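Side-chain contacts in glia-derived nexin (PDB 4DY0), which inhibits the serine proteases thrombin, trypsin and urokinase, binds heparin, and promotes neurite extension through its action on thrombin: residues L225-G229 / E230-M234; S260-S263 / I264-P267; D284-E287 / P288-L292; L292-T295 / D296-S300. All coordinates share one frame; numbering follows the deposited sequence.

All four contacts are local, each within one continuous run of the serpin domain. Contacts 1 and 2, centres 16 Å apart, reach the same sheet: the hairpin turn between strands 219-226 and 232-239, and the exit of helix 255-262. About 30 to 40 Å away, between centres, contacts 3 and 4 share Leu292 and follow helix 286-291 and its loop; Phe298 of contact 4 packs on Lys286, Leu289 and Lys290. Contact 1 buries Tyr227, Ile232 and Met234, contact 4 Ile294, Asp296 and Met297, both setting aromatic edges against backbone. Contact 2 buries Trp261 and Met265, pairs thioethers and exposes Ser263; contact 3 buries Leu285 and Leu289 but keeps a salt bridge at the surface.

Contact 1 of 4, residues L225-G229 / E230-M234; sequences LPYHG and ESISM
Leu225 N donates to Met234 O over 2.8 Å, and Met234 N returns a bond to Leu225 O at 2.9 Å, the paired exchange of an antiparallel hydrogen-bonded site in a beta hairpin. The hairpin joins strands 219-226 and 232-239, the second and third strands of serpin sheet B. The next pair, Pro226 with Ser233, is non-hydrogen-bonded, a place where proline costs nothing because no N-H is wanted across the strands; its backbone bonds outward instead, to Lys175. Beyond it Tyr227 N reaches Ile232 O at 2.9 Å, and a type I turn from Tyr227 to Glu230 closes the chain, with Glu230 N bonded to Tyr227 O at 2.8 Å. Inside the turn the Gly229 N-H goes to Asp87 OD1. It is Glu230 that takes left-handed backbone angles (phi 62°) as the chain leaves the turn, and its poorly ordered side chain extends outward to a salt bridge with Lys175.

Tyr227 carries the side-chain contact. Its CG stands anti to its own carbonyl carbon (chi1 -68°), which lays the ring alongside the returning strand: the CD2-CE2 edge faces the Ile232-Ser233 peptide, whose Ile232 C and Ser233 N lie in the ring plane. Tyr227 CD2 also touches Ile232 CG2 at 4.0 Å. The ring stacks on Trp174 and meets Phe170 edge-to-face, so a broad aromatic is well used in this buried spot. Ser233, small and polar, bonds through OG to Asn365 and Glu224. Met234 runs across the tyrosine, bending at its last torsion (chi3 -74°), and its CE comes to 3.5 Å from Tyr227 OH.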
ATOM      1  N   LEU A 225     -16.355  -1.222   5.605  1.00 32.55           N
ATOM      2  CA  LEU A 225     -17.121  -0.178   4.947  1.00 31.32           C
ATOM      3  C   LEU A 225     -16.958  -0.342   3.447  1.00 30.04           C
ATOM      4  O   LEU A 225     -15.918   0.005   2.894  1.00 32.73           O
ATOM      5  CB  LEU A 225     -16.615   1.199   5.365  1.00 33.11           C
ATOM      6  CG  LEU A 225     -16.707   1.606   6.832  1.00 34.51           C
ATOM      7  CD1 LEU A 225     -16.053   0.573   7.720  1.00 46.10           C
ATOM      8  CD2 LEU A 225     -16.029   2.946   7.001  1.00 37.84           C
ATOM      9  N   PRO A 226     -17.981  -0.889   2.782  1.00 36.44           N
ATOM     10  CA  PRO A 226     -17.883  -1.141   1.344  1.00 32.41           C
ATOM     11  C   PRO A 226     -18.011   0.127   0.496  1.00 36.39           C
ATOM     12  O   PRO A 226     -18.709   1.070   0.881  1.00 29.73           O
ATOM     13  CB  PRO A 226     -19.062  -2.078   1.074  1.00 35.80           C
ATOM     14  CG  PRO A 226     -20.044  -1.772   2.154  1.00 37.39           C
ATOM     15  CD  PRO A 226     -19.239  -1.397   3.360  1.00 33.52           C
ATOM     16  N   TYR A 227     -17.322   0.144  -0.644  1.00 33.18           N
ATOM     17  CA  TYR A 227     -17.491   1.202  -1.632  1.00 34.52           C
ATOM     18  C   TYR A 227     -18.566   0.794  -2.644  1.00 36.73           C
ATOM     19  O   TYR A 227     -18.862  -0.391  -2.798  1.00 35.84           O
ATOM     20  CB  TYR A 227     -16.164   1.527  -2.322  1.00 32.31           C
ATOM     21  CG  TYR A 227     -15.152   2.174  -1.401  1.00 33.09           C
ATOM     22  CD1 TYR A 227     -15.126   3.551  -1.223  1.00 34.51           C
ATOM     23  CD2 TYR A 227     -14.225   1.405  -0.702  1.00 33.25           C
ATOM     24  CE1 TYR A 227     -14.199   4.149  -0.374  1.00 33.43           C
ATOM     25  CE2 TYR A 227     -13.297   1.995   0.150  1.00 32.40           C
ATOM     26  CZ  TYR A 227     -13.289   3.365   0.306  1.00 32.48           C
ATOM     27  OH  TYR A 227     -12.373   3.955   1.149  1.00 31.74           O
ATOM     28  N   HIS A 228     -19.146   1.774  -3.328  1.00 36.72           N
ATOM     29  CA  HIS A 228     -20.365   1.549  -4.108  1.00 37.47           C
ATOM     30  C   HIS A 228     -20.228   0.537  -5.253  1.00 39.57           C
ATOM     31  O   HIS A 228     -21.193  -0.145  -5.596  1.00 35.42           O
ATOM     32  CB  HIS A 228     -20.954   2.877  -4.600  1.00 40.28           C
ATOM     33  CG  HIS A 228     -20.294   3.421  -5.830  1.00 47.89           C
ATOM     34  ND1 HIS A 228     -19.001   3.898  -5.833  1.00 45.22           N
ATOM     35  CD2 HIS A 228     -20.762   3.592  -7.091  1.00 47.18           C
ATOM     36  CE1 HIS A 228     -18.694   4.323  -7.048  1.00 48.18           C
ATOM     37  NE2 HIS A 228     -19.746   4.148  -7.828  1.00 44.53           N
ATOM     38  N   GLY A 229     -19.035   0.434  -5.832  1.00 38.13           N
ATOM     39  CA  GLY A 229     -18.777  -0.561  -6.870  1.00 37.42           C
ATOM     40  C   GLY A 229     -18.905  -1.981  -6.341  1.00 42.87           C
ATOM     41  O   GLY A 229     -19.014  -2.938  -7.109  1.00 44.36           O
ATOM     42  N   GLU A 230     -18.883  -2.113  -5.018  1.00 42.51           N
ATOM     43  CA  GLU A 230     -19.025  -3.406  -4.348  1.00 47.88           C
ATOM     44  C   GLU A 230     -17.922  -4.425  -4.670  1.00 48.94           C
ATOM     45  O   GLU A 230     -18.116  -5.630  -4.507  1.00 51.61           O
ATOM     46  CB  GLU A 230     -20.416  -3.996  -4.595  1.00 50.03           C
ATOM     47  CG  GLU A 230     -21.505  -3.297  -3.798  1.00 62.45           C
ATOM     48  CD  GLU A 230     -22.866  -3.938  -3.970  1.00 80.62           C
ATOM     49  OE1 GLU A 230     -23.140  -4.480  -5.063  1.00 94.30           O
ATOM     50  OE2 GLU A 230     -23.667  -3.894  -3.013  1.00 92.01           O
ATOM     51  N   SER A 231     -16.767  -3.941  -5.115  1.00 44.15           N
ATOM     52  CA  SER A 231     -15.612  -4.811  -5.312  1.00 38.01           C
ATOM     53  C   SER A 231     -14.490  -4.428  -4.347  1.00 36.34           C
ATOM     54  O   SER A 231     -13.614  -5.237  -4.040  1.00 34.14           O
ATOM     55  CB  SER A 231     -15.124  -4.751  -6.759  1.00 37.10           C
ATOM     56  OG  SER A 231     -14.868  -3.417  -7.158  1.00 36.33           O
ATOM     57  N   ILE A 232     -14.537  -3.191  -3.863  1.00 32.14           N
ATOM     58  CA  ILE A 232     -13.518  -2.681  -2.955  1.00 30.96           C
ATOM     59  C   ILE A 232     -14.139  -2.243  -1.633  1.00 30.43           C
ATOM     60  O   ILE A 232     -15.236  -1.690  -1.604  1.00 35.91           O
ATOM     61  CB  ILE A 232     -12.756  -1.492  -3.577  1.00 29.46           C
ATOM     62  CG1 ILE A 232     -12.125  -1.907  -4.909  1.00 30.95           C
ATOM     63  CG2 ILE A 232     -11.702  -0.968  -2.604  1.00 26.14           C
ATOM     64  CD1 ILE A 232     -11.432  -0.780  -5.641  1.00 32.41           C
ATOM     65  N   SER A 233     -13.437  -2.491  -0.535  1.00 30.52           N
ATOM     66  CA  SER A 233     -13.937  -2.080   0.770  1.00 32.12           C
ATOM     67  C   SER A 233     -12.804  -1.675   1.700  1.00 29.76           C
ATOM     68  O   SER A 233     -11.668  -2.123   1.554  1.00 26.72           O
ATOM     69  CB  SER A 233     -14.782  -3.189   1.404  1.00 31.37           C
ATOM     70  OG  SER A 233     -14.040  -4.389   1.503  1.00 48.84           O
ATOM     71  N   MET A 234     -13.119  -0.803   2.644  1.00 31.01           N
ATOM     72  CA  MET A 234     -12.167  -0.434   3.667  1.00 27.66           C
ATOM     73  C   MET A 234     -12.403  -1.295   4.903  1.00 30.20           C
ATOM     74  O   MET A 234     -13.547  -1.564   5.276  1.00 30.90           O
ATOM     75  CB  MET A 234     -12.310   1.042   4.029  1.00 27.07           C
ATOM     76  CG  MET A 234     -11.402   1.465   5.177  1.00 30.21           C
ATOM     77  SD  MET A 234     -11.516   3.215   5.586  1.00 30.46           S
ATOM     78  CE  MET A 234     -10.633   3.945   4.210  1.00 28.93           C
TER

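Contact 2 of 4, residues S260-S263 / I264-P267; sequences SWMS and IMVP
Trp261 O receives two backbone donors at once, Ile264 N and Met265 N, each at 2.8 Å. This doubly held carbonyl ends helix 255-262, helix H of the serpin fold, and turns the chain toward strand 266-284. Met265 N arrives almost in line with the carbonyl bond (C=O...N 179°), whereas Ile264 N comes from well above the carbonyl plane, so the two donors are spread apart. Ser263, the first residue to leave helical angles, turns its hydroxyl back onto the helix: OG donates to Ser260 O at 3.0 Å, a bond that suits a short polar side chain at an exposed helix end.

Ile264 then folds its longer branch over the same carbonyl. With CG1 anti to its carbonyl carbon (chi1 -60°), CG1 lies 3.2 Å from Ser260 O and CD1 3.9 Å from Ser260 OG, while the side chain also meets Thr212 and Phe222 of the sheet. Shortening it to an alanine here would probably open a gap over Ser260 and beside Phe222. Trp261, buried, stacks on Phe222 and bonds through NE1 to Tyr220. Two flexible thioethers fit alongside: Met262 and Met265 point the same way, Met265 CE resting 3.6 Å from Met262 SD.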
ATOM      1  N   SER A 260      -9.721 -14.353   8.769  1.00 38.62           N
ATOM      2  CA  SER A 260     -10.335 -14.640  10.051  1.00 37.65           C
ATOM      3  C   SER A 260     -11.449 -13.635  10.342  1.00 34.33           C
ATOM      4  O   SER A 260     -12.530 -14.019  10.782  1.00 32.30           O
ATOM      5  CB  SER A 260      -9.285 -14.627  11.162  1.00 39.08           C
ATOM      6  OG  SER A 260      -9.870 -14.922  12.415  1.00 43.37           O
ATOM      7  N   TRP A 261     -11.191 -12.353  10.085  1.00 31.08           N
ATOM      8  CA  TRP A 261     -12.212 -11.331  10.299  1.00 33.24           C
ATOM      9  C   TRP A 261     -13.449 -11.659   9.477  1.00 36.06           C
ATOM     10  O   TRP A 261     -14.572 -11.580   9.970  1.00 42.09           O
ATOM     11  CB  TRP A 261     -11.710  -9.926   9.936  1.00 32.18           C
ATOM     12  CG  TRP A 261     -10.560  -9.430  10.764  1.00 31.04           C
ATOM     13  CD1 TRP A 261     -10.070  -9.987  11.911  1.00 31.20           C
ATOM     14  CD2 TRP A 261      -9.775  -8.254  10.525  1.00 28.97           C
ATOM     15  NE1 TRP A 261      -9.018  -9.245  12.386  1.00 29.48           N
ATOM     16  CE2 TRP A 261      -8.818  -8.173  11.555  1.00 29.86           C
ATOM     17  CE3 TRP A 261      -9.784  -7.266   9.533  1.00 27.87           C
ATOM     18  CZ2 TRP A 261      -7.879  -7.142  11.625  1.00 29.28           C
ATOM     19  CZ3 TRP A 261      -8.854  -6.245   9.604  1.00 27.52           C
ATOM     20  CH2 TRP A 261      -7.913  -6.191  10.641  1.00 28.39           C
ATOM     21  N   MET A 262     -13.232 -12.034   8.219  1.00 36.83           N
ATOM     22  CA  MET A 262     -14.326 -12.339   7.301  1.00 42.01           C
ATOM     23  C   MET A 262     -15.322 -13.345   7.879  1.00 42.24           C
ATOM     24  O   MET A 262     -16.526 -13.236   7.654  1.00 44.36           O
ATOM     25  CB  MET A 262     -13.779 -12.857   5.969  1.00 45.12           C
ATOM     26  CG  MET A 262     -12.935 -11.849   5.199  1.00 50.15           C
ATOM     27  SD  MET A 262     -13.841 -10.347   4.791  1.00 57.46           S
ATOM     28  CE  MET A 262     -12.684  -9.527   3.698  1.00 51.36           C
ATOM     29  N   SER A 263     -14.820 -14.325   8.621  1.00 43.72           N
ATOM     30  CA  SER A 263     -15.681 -15.363   9.183  1.00 46.04           C
ATOM     31  C   SER A 263     -16.175 -15.018  10.587  1.00 44.85           C
ATOM     32  O   SER A 263     -16.793 -15.847  11.257  1.00 45.51           O
ATOM     33  CB  SER A 263     -14.964 -16.717   9.184  1.00 52.00           C
ATOM     34  OG  SER A 263     -13.701 -16.621   9.818  1.00 52.66           O
ATOM     35  N   ILE A 264     -15.900 -13.795  11.028  1.00 41.78           N
ATOM     36  CA  ILE A 264     -16.388 -13.328  12.322  1.00 43.37           C
ATOM     37  C   ILE A 264     -17.375 -12.178  12.165  1.00 43.72           C
ATOM     38  O   ILE A 264     -18.306 -12.036  12.960  1.00 44.94           O
ATOM     39  CB  ILE A 264     -15.244 -12.851  13.224  1.00 40.73           C
ATOM     40  CG1 ILE A 264     -14.259 -13.989  13.492  1.00 40.01           C
ATOM     41  CG2 ILE A 264     -15.799 -12.294  14.528  1.00 38.46           C
ATOM     42  CD1 ILE A 264     -13.025 -13.545  14.264  1.00 38.29           C
ATOM     43  N   MET A 265     -17.155 -11.355  11.142  1.00 37.88           N
ATOM     44  CA  MET A 265     -18.004 -10.198  10.883  1.00 37.80           C
ATOM     45  C   MET A 265     -19.409 -10.622  10.497  1.00 36.04           C
ATOM     46  O   MET A 265     -19.595 -11.498   9.654  1.00 38.70           O
ATOM     47  CB  MET A 265     -17.429  -9.349   9.749  1.00 35.85           C
ATOM     48  CG  MET A 265     -16.091  -8.722  10.045  1.00 44.56           C
ATOM     49  SD  MET A 265     -15.587  -7.593   8.731  1.00 54.31           S
ATOM     50  CE  MET A 265     -15.725  -8.665   7.302  1.00 47.45           C
ATOM     51  N   VAL A 266     -20.394  -9.993  11.121  1.00 34.13           N
ATOM     52  CA  VAL A 266     -21.782 -10.148  10.722  1.00 33.61           C
ATOM     53  C   VAL A 266     -22.354  -8.753  10.582  1.00 35.59           C
ATOM     54  O   VAL A 266     -21.939  -7.837  11.297  1.00 33.99           O
ATOM     55  CB  VAL A 266     -22.604 -10.917  11.771  1.00 32.91           C
ATOM     56  CG1 VAL A 266     -22.175 -12.370  11.820  1.00 33.95           C
ATOM     57  CG2 VAL A 266     -22.472 -10.256  13.140  1.00 30.90           C
ATOM     58  N   PRO A 267     -23.300  -8.577   9.655  1.00 35.43           N
ATOM     59  CA  PRO A 267     -23.877  -7.252   9.500  1.00 35.49           C
ATOM     60  C   PRO A 267     -24.628  -6.849  10.767  1.00 39.03           C
ATOM     61  O   PRO A 267     -25.252  -7.693  11.408  1.00 37.03           O
ATOM     62  CB  PRO A 267     -24.854  -7.424   8.327  1.00 37.44           C
ATOM     63  CG  PRO A 267     -24.405  -8.661   7.615  1.00 36.22           C
ATOM     64  CD  PRO A 267     -23.829  -9.544   8.679  1.00 35.68           C
TER

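Contact 3 of 4, residues D284-E287 / P288-L292; sequences DLKE and PLKVL
Glu287 and Lys290, one helical turn apart on helix 286-291 of the serpin fold, lie side by side and pair their charges. The glutamate folds at its second torsion (chi2 -59°), while the lysine runs extended beyond CG with every later torsion near anti. The folded acid thus lies along the straight base, Glu287 OE2 touching Lys290 CE at 3.6 Å and reaching Lys290 NZ at 3.3 Å in a salt bridge whose hydrogen bond is weak.

Lys290 also runs beside Lys286, whose CG sits 3.7 Å from Lys290 CE. The alkyl parts of the two chains pack together, but Lys286 kinks at chi3 (60°) and takes its ammonium away to Ser318 O, leaving the NZ atoms 5.8 Å apart. At the helix start Asp284 OD1 accepts from Lys286 N as a cap, approached from above the carboxylate plane, and OD2 bonds to His319. Pro288 suits the first turn, where no N-H is needed, its CD resting 3.2 Å from Leu285 O; the ring leans on Val19 and Gln22 of helix 5-26.

Regular bonding follows, with Leu289 N to Leu285 O at 3.1 Å nearly in line with the carbonyl. On the buried side Leu289 CD1 meets Leu285 CB at 4.0 Å, the pair facing strand 319-328 and helix 36-47.

Without the long side chain of Lys290, as with an alanine here, the Glu287 carboxylate would probably lose its counter-charge and part of Phe298 would be uncovered. The long, weak bond suggests a salt bridge that probably rests more on electrostatics than on a directed hydrogen bond, and the carboxylate may help to offset the two neighbouring lysines.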
ATOM      1  N   ASP A 284      10.994   4.550   1.614  1.00 29.68           N
ATOM      2  CA  ASP A 284      11.985   3.820   0.847  1.00 28.32           C
ATOM      3  C   ASP A 284      11.943   2.369   1.303  1.00 27.34           C
ATOM      4  O   ASP A 284      12.191   2.075   2.473  1.00 28.59           O
ATOM      5  CB  ASP A 284      13.371   4.420   1.079  1.00 32.84           C
ATOM      6  CG  ASP A 284      14.426   3.829   0.166  1.00 31.59           C
ATOM      7  OD1 ASP A 284      14.095   2.918  -0.619  1.00 36.48           O
ATOM      8  OD2 ASP A 284      15.590   4.273   0.238  1.00 38.22           O
ATOM      9  N   LEU A 285      11.633   1.463   0.382  1.00 28.82           N
ATOM     10  CA  LEU A 285      11.442   0.052   0.723  1.00 25.99           C
ATOM     11  C   LEU A 285      12.747  -0.708   0.946  1.00 26.86           C
ATOM     12  O   LEU A 285      12.731  -1.847   1.406  1.00 29.08           O
ATOM     13  CB  LEU A 285      10.616  -0.641  -0.365  1.00 25.87           C
ATOM     14  CG  LEU A 285       9.095  -0.666  -0.190  1.00 28.78           C
ATOM     15  CD1 LEU A 285       8.625   0.416   0.765  1.00 27.74           C
ATOM     16  CD2 LEU A 285       8.385  -0.559  -1.537  1.00 25.39           C
ATOM     17  N   LYS A 286      13.871  -0.077   0.629  1.00 27.30           N
ATOM     18  CA  LYS A 286      15.174  -0.749   0.667  1.00 28.34           C
ATOM     19  C   LYS A 286      15.466  -1.559   1.937  1.00 27.98           C
ATOM     20  O   LYS A 286      15.703  -2.765   1.866  1.00 29.77           O
ATOM     21  CB  LYS A 286      16.306   0.251   0.410  1.00 29.42           C
ATOM     22  CG  LYS A 286      17.700  -0.337   0.584  1.00 33.78           C
ATOM     23  CD  LYS A 286      18.753   0.497  -0.126  1.00 34.73           C
ATOM     24  CE  LYS A 286      18.795   1.914   0.410  1.00 38.81           C
ATOM     25  NZ  LYS A 286      19.772   2.748  -0.333  1.00 45.54           N
ATOM     26  N   GLU A 287      15.463  -0.903   3.093  1.00 28.88           N
ATOM     27  CA  GLU A 287      15.864  -1.570   4.337  1.00 31.80           C
ATOM     28  C   GLU A 287      14.973  -2.756   4.729  1.00 30.43           C
ATOM     29  O   GLU A 287      15.476  -3.842   5.023  1.00 34.26           O
ATOM     30  CB  GLU A 287      15.982  -0.567   5.486  1.00 35.24           C
ATOM     31  CG  GLU A 287      17.102   0.442   5.289  1.00 42.48           C
ATOM     32  CD  GLU A 287      18.461  -0.222   5.152  1.00 56.26           C
ATOM     33  OE1 GLU A 287      18.814  -1.047   6.023  1.00 56.47           O
ATOM     34  OE2 GLU A 287      19.178   0.083   4.174  1.00 52.86           O
ATOM     35  N   PRO A 288      13.648  -2.551   4.743  1.00 26.11           N
ATOM     36  CA  PRO A 288      12.744  -3.649   5.057  1.00 24.96           C
ATOM     37  C   PRO A 288      12.953  -4.836   4.120  1.00 26.24           C
ATOM     38  O   PRO A 288      12.909  -5.989   4.557  1.00 27.82           O
ATOM     39  CB  PRO A 288      11.360  -3.034   4.838  1.00 25.05           C
ATOM     40  CG  PRO A 288      11.559  -1.579   5.085  1.00 27.02           C
ATOM     41  CD  PRO A 288      12.937  -1.273   4.568  1.00 26.35           C
ATOM     42  N   LEU A 289      13.186  -4.566   2.840  1.00 22.63           N
ATOM     43  CA  LEU A 289      13.423  -5.656   1.892  1.00 24.05           C
ATOM     44  C   LEU A 289      14.686  -6.450   2.245  1.00 23.84           C
ATOM     45  O   LEU A 289      14.707  -7.673   2.136  1.00 25.00           O
ATOM     46  CB  LEU A 289      13.463  -5.138   0.451  1.00 21.45           C
ATOM     47  CG  LEU A 289      12.100  -4.688  -0.095  1.00 21.46           C
ATOM     48  CD1 LEU A 289      12.233  -4.091  -1.479  1.00 21.40           C
ATOM     49  CD2 LEU A 289      11.094  -5.836  -0.102  1.00 18.67           C
ATOM     50  N   LYS A 290      15.737  -5.757   2.673  1.00 23.39           N
ATOM     51  CA  LYS A 290      16.949  -6.432   3.125  1.00 26.80           C
ATOM     52  C   LYS A 290      16.652  -7.417   4.259  1.00 27.47           C
ATOM     53  O   LYS A 290      17.131  -8.548   4.249  1.00 27.61           O
ATOM     54  CB  LYS A 290      17.985  -5.422   3.612  1.00 27.33           C
ATOM     55  CG  LYS A 290      18.561  -4.519   2.542  1.00 27.80           C
ATOM     56  CD  LYS A 290      19.679  -3.661   3.135  1.00 26.75           C
ATOM     57  CE  LYS A 290      20.198  -2.646   2.134  1.00 26.60           C
ATOM     58  NZ  LYS A 290      21.354  -1.895   2.684  1.00 27.32           N
ATOM     59  N   VAL A 291      15.870  -6.977   5.240  1.00 26.91           N
ATOM     60  CA  VAL A 291      15.522  -7.823   6.378  1.00 25.49           C
ATOM     61  C   VAL A 291      14.846  -9.108   5.904  1.00 25.67           C
ATOM     62  O   VAL A 291      14.984 -10.159   6.536  1.00 23.77           O
ATOM     63  CB  VAL A 291      14.599  -7.088   7.373  1.00 26.03           C
ATOM     64  CG1 VAL A 291      14.038  -8.057   8.415  1.00 21.78           C
ATOM     65  CG2 VAL A 291      15.341  -5.934   8.035  1.00 23.51           C
ATOM     66  N   LEU A 292      14.123  -9.014   4.791  1.00 23.40           N
ATOM     67  CA  LEU A 292      13.471 -10.180   4.192  1.00 24.87           C
ATOM     68  C   LEU A 292      14.456 -11.068   3.435  1.00 25.33           C
ATOM     69  O   LEU A 292      14.113 -12.178   3.027  1.00 26.29           O
ATOM     70  CB  LEU A 292      12.337  -9.756   3.255  1.00 25.17           C
ATOM     71  CG  LEU A 292      11.089  -9.151   3.899  1.00 29.64           C
ATOM     72  CD1 LEU A 292      10.009  -8.930   2.846  1.00 25.80           C
ATOM     73  CD2 LEU A 292      10.572 -10.033   5.036  1.00 26.04           C
TER

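Contact 4 of 4, residues L292-T295 / D296-S300; sequences LGIT and DMFDS
The loop that leaves helix 286-291 tightens into a single 3-10 turn at residues 296-298, and Ile294 and Thr295 are the residues it folds back upon. Thr295 O accepts from Phe298 N at 3.2 Å, the i to i+3 bond of such a turn; the donor stands well above the carbonyl plane, with C=O...N at 125°. One residue further on, Asp299 N repeats the step to Asp296 O at 2.7 Å.

Ile294 CG2 touches the length of Met297: SD lies at 3.5 Å and CE at 3.7 Å. The methionine puts CG between its own backbone N and carbonyl carbon (chi1 74°) and then runs extended, which carries the thioether back across the isoleucine. A branched residue opposite a long, flexible one fits this buried crossing, which Leu58 and Val61 of helix 52-62 flank on the Ile294 side.

Just before Ile294, Gly293 ends the helix in a Schellman motif; its positive phi (108°) would jam a side chain against the preceding carbonyl, so glycine belongs there. Ile294 N probably bonds back to Leu289 O. The carbonyl of Ile294 meets the Phe298 ring at its edge, near the ring plane, with CE2 3.3 Å from O. One face of that ring carries Met297 CG, 3.8 Å above its centre. Polar groups at the turn's entrance look to helix 52-62: Gln57 OE1 accepts from both Thr295 N and Asp296 N, and the buried Asp296 carboxylate has its charge answered by a salt bridge from OD2 to Arg53 NE.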
ATOM      1  N   LEU A 292      14.123  -9.014   4.791  1.00 23.40           N
ATOM      2  CA  LEU A 292      13.471 -10.180   4.192  1.00 24.87           C
ATOM      3  C   LEU A 292      14.456 -11.068   3.435  1.00 25.33           C
ATOM      4  O   LEU A 292      14.113 -12.178   3.027  1.00 26.29           O
ATOM      5  CB  LEU A 292      12.337  -9.756   3.255  1.00 25.17           C
ATOM      6  CG  LEU A 292      11.089  -9.151   3.899  1.00 29.64           C
ATOM      7  CD1 LEU A 292      10.009  -8.930   2.846  1.00 25.80           C
ATOM      8  CD2 LEU A 292      10.572 -10.033   5.036  1.00 26.04           C
ATOM      9  N   GLY A 293      15.674 -10.576   3.243  1.00 23.90           N
ATOM     10  CA  GLY A 293      16.715 -11.362   2.588  1.00 23.99           C
ATOM     11  C   GLY A 293      17.081 -10.924   1.180  1.00 25.59           C
ATOM     12  O   GLY A 293      17.850 -11.603   0.500  1.00 27.51           O
ATOM     13  N   ILE A 294      16.528  -9.800   0.729  1.00 25.67           N
ATOM     14  CA  ILE A 294      16.862  -9.269  -0.592  1.00 27.85           C
ATOM     15  C   ILE A 294      17.939  -8.201  -0.450  1.00 27.53           C
ATOM     16  O   ILE A 294      17.625  -7.030  -0.251  1.00 32.22           O
ATOM     17  CB  ILE A 294      15.633  -8.647  -1.285  1.00 28.36           C
ATOM     18  CG1 ILE A 294      14.524  -9.685  -1.444  1.00 28.54           C
ATOM     19  CG2 ILE A 294      16.021  -8.073  -2.640  1.00 26.40           C
ATOM     20  CD1 ILE A 294      13.161  -9.081  -1.717  1.00 27.55           C
ATOM     21  N   THR A 295      19.200  -8.608  -0.553  1.00 27.46           N
ATOM     22  CA  THR A 295      20.324  -7.706  -0.274  1.00 31.00           C
ATOM     23  C   THR A 295      21.154  -7.317  -1.500  1.00 28.93           C
ATOM     24  O   THR A 295      21.595  -6.172  -1.617  1.00 28.78           O
ATOM     25  CB  THR A 295      21.277  -8.316   0.774  1.00 31.83           C
ATOM     26  OG1 THR A 295      21.630  -9.647   0.378  1.00 28.47           O
ATOM     27  CG2 THR A 295      20.612  -8.360   2.138  1.00 30.24           C
ATOM     28  N   ASP A 296      21.372  -8.268  -2.404  1.00 25.53           N
ATOM     29  CA  ASP A 296      22.262  -8.048  -3.544  1.00 27.61           C
ATOM     30  C   ASP A 296      21.886  -6.840  -4.407  1.00 28.72           C
ATOM     31  O   ASP A 296      22.732  -6.000  -4.707  1.00 31.40           O
ATOM     32  CB  ASP A 296      22.347  -9.302  -4.414  1.00 28.49           C
ATOM     33  CG  ASP A 296      23.093 -10.437  -3.735  1.00 29.94           C
ATOM     34  OD1 ASP A 296      23.442 -10.309  -2.539  1.00 30.16           O
ATOM     35  OD2 ASP A 296      23.333 -11.461  -4.404  1.00 28.36           O
ATOM     36  N   MET A 297      20.620  -6.752  -4.801  1.00 29.76           N
ATOM     37  CA  MET A 297      20.184  -5.699  -5.716  1.00 33.56           C
ATOM     38  C   MET A 297      20.514  -4.288  -5.230  1.00 35.18           C
ATOM     39  O   MET A 297      20.534  -3.349  -6.020  1.00 37.60           O
ATOM     40  CB  MET A 297      18.687  -5.814  -6.003  1.00 32.25           C
ATOM     41  CG  MET A 297      17.779  -5.382  -4.862  1.00 32.70           C
ATOM     42  SD  MET A 297      16.053  -5.716  -5.276  1.00 35.00           S
ATOM     43  CE  MET A 297      15.213  -4.777  -4.005  1.00 43.30           C
ATOM     44  N   PHE A 298      20.772  -4.143  -3.934  1.00 32.78           N
ATOM     45  CA  PHE A 298      21.085  -2.834  -3.368  1.00 32.99           C
ATOM     46  C   PHE A 298      22.584  -2.611  -3.264  1.00 33.84           C
ATOM     47  O   PHE A 298      23.033  -1.510  -2.960  1.00 41.97           O
ATOM     48  CB  PHE A 298      20.446  -2.671  -1.986  1.00 27.90           C
ATOM     49  CG  PHE A 298      18.954  -2.794  -1.997  1.00 28.34           C
ATOM     50  CD1 PHE A 298      18.174  -1.858  -2.654  1.00 29.11           C
ATOM     51  CD2 PHE A 298      18.329  -3.842  -1.342  1.00 28.72           C
ATOM     52  CE1 PHE A 298      16.794  -1.968  -2.666  1.00 27.65           C
ATOM     53  CE2 PHE A 298      16.949  -3.960  -1.348  1.00 26.60           C
ATOM     54  CZ  PHE A 298      16.181  -3.020  -2.013  1.00 28.33           C
ATOM     55  N   ASP A 299      23.358  -3.660  -3.516  1.00 34.88           N
ATOM     56  CA  ASP A 299      24.804  -3.578  -3.365  1.00 37.81           C
ATOM     57  C   ASP A 299      25.471  -3.260  -4.694  1.00 37.40           C
ATOM     58  O   ASP A 299      25.183  -3.882  -5.714  1.00 35.40           O
ATOM     59  CB  ASP A 299      25.363  -4.871  -2.770  1.00 38.24           C
ATOM     60  CG  ASP A 299      26.857  -4.797  -2.511  1.00 43.63           C
ATOM     61  OD1 ASP A 299      27.645  -4.885  -3.479  1.00 43.91           O
ATOM     62  OD2 ASP A 299      27.241  -4.668  -1.332  1.00 52.16           O
ATOM     63  N   SER A 300      26.374  -2.290  -4.662  1.00 43.28           N
ATOM     64  CA  SER A 300      27.039  -1.801  -5.862  1.00 46.89           C
ATOM     65  C   SER A 300      27.778  -2.900  -6.633  1.00 45.62           C
ATOM     66  O   SER A 300      27.772  -2.914  -7.863  1.00 43.41           O
ATOM     67  CB  SER A 300      28.002  -0.677  -5.488  1.00 48.74           C
TER